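Local structure of putative surface-anchored fimbrial subunit (Corynebacterium diphtheriae, 3HR6) at residues Gly186-Pro200 and Thr223-Leu236. The protein forms the shaft of a bacterial pilus as its major pilin, a chain of tandem Ig-like modules stabilised by isopeptide and disulfide bonds. Numbering follows the deposited sequence.
Sequences GFTVADKLPAELGKP and TYQVGDRTVLSVQL
Arg229 reaches over from the start of strand 229-236 and grips the chain where strand 187-192 ends. Arg229 NE lies 2.9 Å from Leu193 O in a nearly straight bond, the oxygen in the guanidinium plane, while Arg229 NH2 donates to Lys192 O at 2.9 Å from above that carbonyl plane. The bend at chi3 (66°) turns the guanidinium back against Lys192, whose CG sits over one of its faces, 3.3 Å above the plane. The lysine chain, extended throughout, crosses the arginine at about a right angle and passes on to Val226 CG1. The two cations stay close, Lys192 NZ to Arg229 NH1 4.3 Å, but each has a carboxylate, Asp285 and Glu287 respectively. Beyond the strand, Ala195 CB packs on Arg229 CG at 3.7 Å. Pro200 CG and CD rest against Thr223 CG2, and the Lys199 side chain crosses Thr230 at about a right angle, CG beside OG1; Gln225 NE2 holds Thr230 OG1 from within its amide plane at 2.7 Å. Val189-Val234 and Asp191-Leu232 are antiparallel hydrogen-bonded pairs. Phe187, Val189, Asp191 and Leu232 face strand 251-259, as expected in the sandwich of an Ig-like, Cna-B-like module, with Asp191 OD2 hydrogen-bonded by Lys149; strand 187-192 lies between strands 229-236 and 268-276, and strand 219-226, joined to 229-236 by the type II' turn Val226-Arg229, pairs along its other edge.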
ATOM      1  N   GLY A 186       3.498   7.657 -16.500  1.00 15.28           N
ATOM      2  CA  GLY A 186       2.194   7.190 -16.063  1.00 14.43           C
ATOM      3  C   GLY A 186       2.147   7.408 -14.582  1.00 13.29           C
ATOM      4  O   GLY A 186       3.120   7.868 -14.005  1.00 13.30           O
ATOM      5  N   PHE A 187       1.027   7.079 -13.950  1.00 13.14           N
ATOM      6  CA  PHE A 187       0.905   7.317 -12.526  1.00 12.64           C
ATOM      7  C   PHE A 187      -0.217   6.441 -12.015  1.00 11.78           C
ATOM      8  O   PHE A 187      -1.383   6.672 -12.331  1.00 13.18           O
ATOM      9  CB  PHE A 187       0.664   8.801 -12.218  1.00 12.16           C
ATOM     10  CG  PHE A 187       1.223   9.242 -10.886  1.00 12.50           C
ATOM     11  CD1 PHE A 187       2.546   9.593 -10.761  1.00  9.72           C
ATOM     12  CD2 PHE A 187       0.439   9.285  -9.768  1.00 13.56           C
ATOM     13  CE1 PHE A 187       3.061  10.016  -9.572  1.00 13.02           C
ATOM     14  CE2 PHE A 187       0.988   9.676  -8.538  1.00 13.63           C
ATOM     15  CZ  PHE A 187       2.274  10.032  -8.456  1.00 12.26           C
ATOM     16  N   THR A 188       0.168   5.373 -11.342  1.00 10.94           N
ATOM     17  CA  THR A 188      -0.795   4.406 -10.864  1.00 11.60           C
ATOM     18  C   THR A 188      -0.741   4.319  -9.339  1.00 11.29           C
ATOM     19  O   THR A 188       0.335   4.275  -8.767  1.00 14.52           O
ATOM     20  CB  THR A 188      -0.506   3.028 -11.473  1.00 10.91           C
ATOM     21  OG1 THR A 188      -0.694   3.085 -12.891  1.00  9.39           O
ATOM     22  CG2 THR A 188      -1.446   1.949 -10.900  1.00 11.98           C
ATOM     23  N   VAL A 189      -1.887   4.333  -8.677  1.00 11.89           N
ATOM     24  CA  VAL A 189      -1.966   4.062  -7.242  1.00 11.64           C
ATOM     25  C   VAL A 189      -2.781   2.780  -7.133  1.00 11.59           C
ATOM     26  O   VAL A 189      -3.903   2.734  -7.607  1.00 11.51           O
ATOM     27  CB  VAL A 189      -2.592   5.196  -6.428  1.00 11.28           C
ATOM     28  CG1 VAL A 189      -2.729   4.771  -4.894  1.00 13.61           C
ATOM     29  CG2 VAL A 189      -1.768   6.489  -6.588  1.00 11.70           C
ATOM     30  N   ALA A 190      -2.178   1.719  -6.552  1.00 11.36           N
ATOM     31  CA  ALA A 190      -2.851   0.435  -6.422  1.00 12.50           C
ATOM     32  C   ALA A 190      -2.861  -0.006  -4.998  1.00 11.91           C
ATOM     33  O   ALA A 190      -1.949   0.290  -4.227  1.00 13.16           O
ATOM     34  CB  ALA A 190      -2.160  -0.662  -7.253  1.00 11.37           C
ATOM     35  N   ASP A 191      -3.922  -0.726  -4.662  1.00 13.17           N
ATOM     36  CA  ASP A 191      -4.094  -1.158  -3.263  1.00 13.29           C
ATOM     37  C   ASP A 191      -4.657  -2.543  -3.293  1.00 13.47           C
ATOM     38  O   ASP A 191      -5.759  -2.753  -3.816  1.00 12.34           O
ATOM     39  CB  ASP A 191      -5.019  -0.166  -2.532  1.00 12.74           C
ATOM     40  CG  ASP A 191      -5.103  -0.418  -1.034  1.00 13.07           C
ATOM     41  OD1 ASP A 191      -5.089  -1.620  -0.627  1.00 15.36           O
ATOM     42  OD2 ASP A 191      -5.154   0.565  -0.303  1.00 14.45           O
ATOM     43  N   LYS A 192      -3.901  -3.518  -2.781  1.00 13.90           N
ATOM     44  CA  LYS A 192      -4.380  -4.894  -2.715  1.00 14.73           C
ATOM     45  C   LYS A 192      -5.008  -5.011  -1.354  1.00 14.64           C
ATOM     46  O   LYS A 192      -4.300  -5.106  -0.333  1.00 14.32           O
ATOM     47  CB  LYS A 192      -3.253  -5.925  -2.914  1.00 15.09           C
ATOM     48  CG  LYS A 192      -3.694  -7.378  -3.021  1.00 19.21           C
ATOM     49  CD  LYS A 192      -2.414  -8.222  -3.319  1.00 22.07           C
ATOM     50  CE  LYS A 192      -2.680  -9.652  -3.624  1.00 24.67           C
ATOM     51  NZ  LYS A 192      -1.379 -10.317  -3.846  1.00 23.42           N
ATOM     52  N   LEU A 193      -6.326  -4.915  -1.333  1.00 13.66           N
ATOM     53  CA  LEU A 193      -7.055  -4.891  -0.097  1.00 13.88           C
ATOM     54  C   LEU A 193      -6.762  -6.171   0.687  1.00 13.15           C
ATOM     55  O   LEU A 193      -6.622  -7.222   0.100  1.00 13.70           O
ATOM     56  CB  LEU A 193      -8.554  -4.780  -0.341  1.00 13.55           C
ATOM     57  CG  LEU A 193      -9.150  -3.390  -0.707  1.00 16.24           C
ATOM     58  CD1 LEU A 193      -8.579  -2.836  -1.990  1.00 16.73           C
ATOM     59  CD2 LEU A 193     -10.657  -3.473  -0.809  1.00 15.53           C
ATOM     60  N   PRO A 194      -6.767  -6.054   2.025  1.00 13.85           N
ATOM     61  CA  PRO A 194      -6.699  -7.313   2.773  1.00 13.98           C
ATOM     62  C   PRO A 194      -7.873  -8.247   2.477  1.00 12.86           C
ATOM     63  O   PRO A 194      -8.963  -7.803   2.115  1.00 13.36           O
ATOM     64  CB  PRO A 194      -6.705  -6.861   4.238  1.00 14.74           C
ATOM     65  CG  PRO A 194      -7.319  -5.546   4.258  1.00 14.92           C
ATOM     66  CD  PRO A 194      -7.054  -4.897   2.876  1.00 14.98           C
ATOM     67  N   ALA A 195      -7.681  -9.550   2.652  1.00 12.89           N
ATOM     68  CA  ALA A 195      -8.704 -10.514   2.296  1.00 12.18           C
ATOM     69  C   ALA A 195      -9.988 -10.417   3.062  1.00 11.34           C
ATOM     70  O   ALA A 195     -10.992 -10.883   2.586  1.00 12.56           O
ATOM     71  CB  ALA A 195      -8.174 -11.940   2.418  1.00 12.73           C
ATOM     72  N   GLU A 196      -9.974  -9.798   4.236  1.00 11.83           N
ATOM     73  CA  GLU A 196     -11.147  -9.676   5.041  1.00 12.97           C
ATOM     74  C   GLU A 196     -12.138  -8.616   4.516  1.00 13.54           C
ATOM     75  O   GLU A 196     -13.227  -8.459   5.078  1.00 13.87           O
ATOM     76  CB  GLU A 196     -10.733  -9.380   6.465  1.00 13.69           C
ATOM     77  CG  GLU A 196      -9.884 -10.525   7.046  1.00 14.59           C
ATOM     78  CD  GLU A 196      -8.365 -10.357   6.878  1.00 15.49           C
ATOM     79  OE1 GLU A 196      -7.917  -9.365   6.321  1.00 14.91           O
ATOM     80  OE2 GLU A 196      -7.562 -11.236   7.337  1.00 17.08           O
ATOM     81  N   LEU A 197     -11.721  -7.869   3.502  1.00 13.44           N
ATOM     82  CA  LEU A 197     -12.599  -6.862   2.900  1.00 13.65           C
ATOM     83  C   LEU A 197     -13.241  -7.334   1.634  1.00 13.99           C
ATOM     84  O   LEU A 197     -12.600  -8.002   0.784  1.00 15.67           O
ATOM     85  CB  LEU A 197     -11.830  -5.577   2.586  1.00 12.18           C
ATOM     86  CG  LEU A 197     -11.076  -4.975   3.777  1.00 11.79           C
ATOM     87  CD1 LEU A 197     -10.438  -3.604   3.400  1.00 14.07           C
ATOM     88  CD2 LEU A 197     -12.079  -4.768   4.913  1.00 12.88           C
ATOM     89  N   GLY A 198     -14.485  -6.934   1.474  1.00 13.79           N
ATOM     90  CA  GLY A 198     -15.203  -7.146   0.221  1.00 13.31           C
ATOM     91  C   GLY A 198     -14.789  -6.114  -0.814  1.00 14.30           C
ATOM     92  O   GLY A 198     -13.899  -5.327  -0.601  1.00 15.74           O
ATOM     93  N   LYS A 199     -15.467  -6.111  -1.957  1.00 16.20           N
ATOM     94  CA  LYS A 199     -15.093  -5.197  -3.000  1.00 16.72           C
ATOM     95  C   LYS A 199     -15.510  -3.773  -2.626  1.00 16.47           C
ATOM     96  O   LYS A 199     -16.514  -3.579  -1.968  1.00 16.19           O
ATOM     97  CB  LYS A 199     -15.703  -5.632  -4.328  1.00 18.13           C
ATOM     98  CG  LYS A 199     -15.001  -6.880  -4.884  1.00 19.63           C
ATOM     99  CD  LYS A 199     -15.452  -7.211  -6.257  1.00 24.24           C
ATOM    100  CE  LYS A 199     -14.966  -8.581  -6.664  1.00 26.04           C
ATOM    101  NZ  LYS A 199     -15.738  -9.640  -5.987  1.00 29.36           N
ATOM    102  N   PRO A 200     -14.720  -2.796  -3.044  1.00 16.47           N
ATOM    103  CA  PRO A 200     -14.988  -1.382  -2.779  1.00 16.65           C
ATOM    104  C   PRO A 200     -16.262  -0.944  -3.437  1.00 15.58           C
ATOM    105  O   PRO A 200     -16.537  -1.351  -4.583  1.00 14.85           O
ATOM    106  CB  PRO A 200     -13.821  -0.673  -3.454  1.00 15.69           C
ATOM    107  CG  PRO A 200     -12.811  -1.774  -3.782  1.00 19.21           C
ATOM    108  CD  PRO A 200     -13.620  -2.963  -4.006  1.00 17.37           C
ATOM    109  N   THR A 223     -10.949  -2.467 -10.546  1.00 12.36           N
ATOM    110  CA  THR A 223     -10.664  -3.509  -9.546  1.00 12.88           C
ATOM    111  C   THR A 223     -10.419  -4.833 -10.281  1.00 12.02           C
ATOM    112  O   THR A 223     -10.967  -5.104 -11.343  1.00 12.84           O
ATOM    113  CB  THR A 223     -11.780  -3.686  -8.518  1.00 12.22           C
ATOM    114  OG1 THR A 223     -12.981  -4.104  -9.167  1.00 16.82           O
ATOM    115  CG2 THR A 223     -12.019  -2.381  -7.724  1.00 13.22           C
ATOM    116  N   TYR A 224      -9.554  -5.655  -9.713  1.00 12.02           N
ATOM    117  CA  TYR A 224      -9.357  -6.990 -10.197  1.00 12.16           C
ATOM    118  C   TYR A 224      -8.967  -7.885  -9.030  1.00 12.25           C
ATOM    119  O   TYR A 224      -8.389  -7.407  -8.062  1.00 12.34           O
ATOM    120  CB  TYR A 224      -8.294  -7.050 -11.312  1.00 11.90           C
ATOM    121  CG  TYR A 224      -7.093  -6.157 -11.140  1.00 12.18           C
ATOM    122  CD1 TYR A 224      -5.914  -6.620 -10.556  1.00 12.03           C
ATOM    123  CD2 TYR A 224      -7.123  -4.800 -11.516  1.00 13.47           C
ATOM    124  CE1 TYR A 224      -4.832  -5.816 -10.386  1.00 10.92           C
ATOM    125  CE2 TYR A 224      -6.037  -3.988 -11.351  1.00 12.91           C
ATOM    126  CZ  TYR A 224      -4.877  -4.472 -10.783  1.00 11.74           C
ATOM    127  OH  TYR A 224      -3.814  -3.660 -10.609  1.00 14.59           O
ATOM    128  N   GLN A 225      -9.312  -9.165  -9.159  1.00 14.38           N
ATOM    129  CA  GLN A 225      -9.047 -10.144  -8.134  1.00 16.90           C
ATOM    130  C   GLN A 225      -7.685 -10.737  -8.371  1.00 17.93           C
ATOM    131  O   GLN A 225      -7.366 -11.115  -9.492  1.00 19.93           O
ATOM    132  CB  GLN A 225     -10.088 -11.266  -8.162  1.00 16.41           C
ATOM    133  CG  GLN A 225     -11.466 -10.840  -7.721  1.00 20.01           C
ATOM    134  CD  GLN A 225     -11.471 -10.104  -6.402  1.00 21.81           C
ATOM    135  OE1 GLN A 225     -11.403 -10.703  -5.318  1.00 24.57           O
ATOM    136  NE2 GLN A 225     -11.555  -8.782  -6.484  1.00 21.32           N
ATOM    137  N   VAL A 226      -6.890 -10.812  -7.314  1.00 18.94           N
ATOM    138  CA  VAL A 226      -5.658 -11.585  -7.325  1.00 19.88           C
ATOM    139  C   VAL A 226      -5.798 -12.551  -6.158  1.00 19.45           C
ATOM    140  O   VAL A 226      -5.784 -12.124  -5.005  1.00 18.33           O
ATOM    141  CB  VAL A 226      -4.411 -10.757  -7.126  1.00 19.34           C
ATOM    142  CG1 VAL A 226      -3.214 -11.702  -6.971  1.00 20.49           C
ATOM    143  CG2 VAL A 226      -4.173  -9.804  -8.302  1.00 20.70           C
ATOM    144  N   GLY A 227      -6.000 -13.822  -6.471  1.00 19.92           N
ATOM    145  CA  GLY A 227      -6.410 -14.788  -5.469  1.00 20.13           C
ATOM    146  C   GLY A 227      -7.652 -14.334  -4.711  1.00 20.65           C
ATOM    147  O   GLY A 227      -8.678 -13.980  -5.316  1.00 20.50           O
ATOM    148  N   ASP A 228      -7.577 -14.337  -3.389  1.00 19.86           N
ATOM    149  CA  ASP A 228      -8.746 -14.016  -2.568  1.00 20.13           C
ATOM    150  C   ASP A 228      -8.753 -12.553  -2.151  1.00 18.94           C
ATOM    151  O   ASP A 228      -9.436 -12.168  -1.187  1.00 19.48           O
ATOM    152  CB  ASP A 228      -8.819 -14.924  -1.336  1.00 21.38           C
ATOM    153  CG  ASP A 228      -7.609 -14.777  -0.413  1.00 22.81           C
ATOM    154  OD1 ASP A 228      -6.654 -14.043  -0.723  1.00 24.43           O
ATOM    155  OD2 ASP A 228      -7.610 -15.439   0.644  1.00 29.11           O
ATOM    156  N   ARG A 229      -7.964 -11.740  -2.840  1.00 17.44           N
ATOM    157  CA  ARG A 229      -7.930 -10.313  -2.558  1.00 16.19           C
ATOM    158  C   ARG A 229      -8.240  -9.451  -3.779  1.00 15.56           C
ATOM    159  O   ARG A 229      -7.828  -9.756  -4.879  1.00 16.38           O
ATOM    160  CB  ARG A 229      -6.593  -9.916  -1.961  1.00 16.19           C
ATOM    161  CG  ARG A 229      -6.381 -10.603  -0.582  1.00 15.53           C
ATOM    162  CD  ARG A 229      -4.956 -10.544  -0.212  1.00 15.51           C
ATOM    163  NE  ARG A 229      -4.514  -9.182   0.018  1.00 14.86           N
ATOM    164  CZ  ARG A 229      -3.260  -8.813   0.296  1.00 19.12           C
ATOM    165  NH1 ARG A 229      -2.283  -9.698   0.298  1.00 18.82           N
ATOM    166  NH2 ARG A 229      -2.984  -7.532   0.481  1.00 20.86           N
ATOM    167  N   THR A 230      -8.960  -8.360  -3.527  1.00 14.60           N
ATOM    168  CA  THR A 230      -9.246  -7.337  -4.534  1.00 14.03           C
ATOM    169  C   THR A 230      -8.154  -6.287  -4.559  1.00 13.43           C
ATOM    170  O   THR A 230      -7.793  -5.732  -3.528  1.00 12.17           O
ATOM    171  CB  THR A 230     -10.564  -6.613  -4.219  1.00 14.27           C
ATOM    172  OG1 THR A 230     -11.601  -7.562  -4.053  1.00 15.86           O
ATOM    173  CG2 THR A 230     -10.939  -5.682  -5.386  1.00 15.92           C
ATOM    174  N   VAL A 231      -7.624  -6.007  -5.747  1.00 12.05           N
ATOM    175  CA  VAL A 231      -6.790  -4.869  -5.995  1.00 11.15           C
ATOM    176  C   VAL A 231      -7.654  -3.759  -6.610  1.00 10.95           C
ATOM    177  O   VAL A 231      -8.403  -3.994  -7.565  1.00 11.23           O
ATOM    178  CB  VAL A 231      -5.684  -5.190  -7.010  1.00 10.94           C
ATOM    179  CG1 VAL A 231      -4.793  -3.975  -7.243  1.00 13.26           C
ATOM    180  CG2 VAL A 231      -4.855  -6.401  -6.560  1.00 14.07           C
ATOM    181  N   LEU A 232      -7.554  -2.577  -6.013  1.00 11.53           N
ATOM    182  CA  LEU A 232      -8.133  -1.352  -6.537  1.00 11.51           C
ATOM    183  C   LEU A 232      -7.000  -0.578  -7.176  1.00 12.36           C
ATOM    184  O   LEU A 232      -5.957  -0.415  -6.587  1.00 12.92           O
ATOM    185  CB  LEU A 232      -8.722  -0.530  -5.409  1.00 12.40           C
ATOM    186  CG  LEU A 232      -9.166   0.909  -5.755  1.00 13.24           C
ATOM    187  CD1 LEU A 232     -10.219   0.961  -6.845  1.00 14.18           C
ATOM    188  CD2 LEU A 232      -9.648   1.622  -4.502  1.00 15.87           C
ATOM    189  N   SER A 233      -7.221  -0.067  -8.379  1.00 11.04           N
ATOM    190  CA  SER A 233      -6.180   0.621  -9.128  1.00 11.88           C
ATOM    191  C   SER A 233      -6.742   1.894  -9.707  1.00 11.51           C
ATOM    192  O   SER A 233      -7.822   1.849 -10.278  1.00 12.40           O
ATOM    193  CB  SER A 233      -5.781  -0.259 -10.305  1.00 14.56           C
ATOM    194  OG  SER A 233      -4.823   0.399 -11.116  1.00 16.95           O
ATOM    195  N   VAL A 234      -5.989   2.974  -9.527  1.00 11.34           N
ATOM    196  CA  VAL A 234      -6.319   4.309 -10.057  1.00 10.55           C
ATOM    197  C   VAL A 234      -5.150   4.729 -10.911  1.00  9.84           C
ATOM    198  O   VAL A 234      -4.032   4.779 -10.442  1.00 11.75           O
ATOM    199  CB  VAL A 234      -6.527   5.317  -8.965  1.00 10.42           C
ATOM    200  CG1 VAL A 234      -6.719   6.752  -9.609  1.00 11.31           C
ATOM    201  CG2 VAL A 234      -7.722   4.905  -8.075  1.00 10.93           C
ATOM    202  N   GLN A 235      -5.443   5.074 -12.164  1.00 10.60           N
ATOM    203  CA  GLN A 235      -4.394   5.345 -13.103  1.00 10.94           C
ATOM    204  C   GLN A 235      -4.697   6.645 -13.776  1.00 11.44           C
ATOM    205  O   GLN A 235      -5.807   6.836 -14.268  1.00 12.13           O
ATOM    206  CB  GLN A 235      -4.429   4.226 -14.119  1.00 12.80           C
ATOM    207  CG  GLN A 235      -3.245   4.097 -14.969  1.00 16.49           C
ATOM    208  CD  GLN A 235      -3.116   2.679 -15.510  1.00 18.03           C
ATOM    209  OE1 GLN A 235      -2.533   1.768 -14.858  1.00 21.23           O
ATOM    210  NE2 GLN A 235      -3.656   2.483 -16.666  1.00 15.95           N
ATOM    211  N   LEU A 236      -3.705   7.510 -13.861  1.00 10.22           N
ATOM    212  CA  LEU A 236      -3.844   8.769 -14.575  1.00 11.90           C
ATOM    213  C   LEU A 236      -3.255   8.675 -15.976  1.00 12.72           C
ATOM    214  O   LEU A 236      -2.151   8.201 -16.171  1.00 14.24           O
ATOM    215  CB  LEU A 236      -3.167   9.919 -13.835  1.00 11.43           C
ATOM    216  CG  LEU A 236      -3.615  10.167 -12.405  1.00 15.06           C
ATOM    217  CD1 LEU A 236      -2.705  11.241 -11.716  1.00 16.42           C
ATOM    218  CD2 LEU A 236      -5.075  10.572 -12.396  1.00 18.39           C
TER
HETATM  219  O   HOH W   1      -9.781  -8.102  -0.665  1.00 12.03           O
HETATM  220  O   HOH W   2     -11.090 -13.061   0.816  1.00 25.86           O
HETATM  221  O   HOH W   3     -12.941  -8.797  -2.108  1.00 24.15           O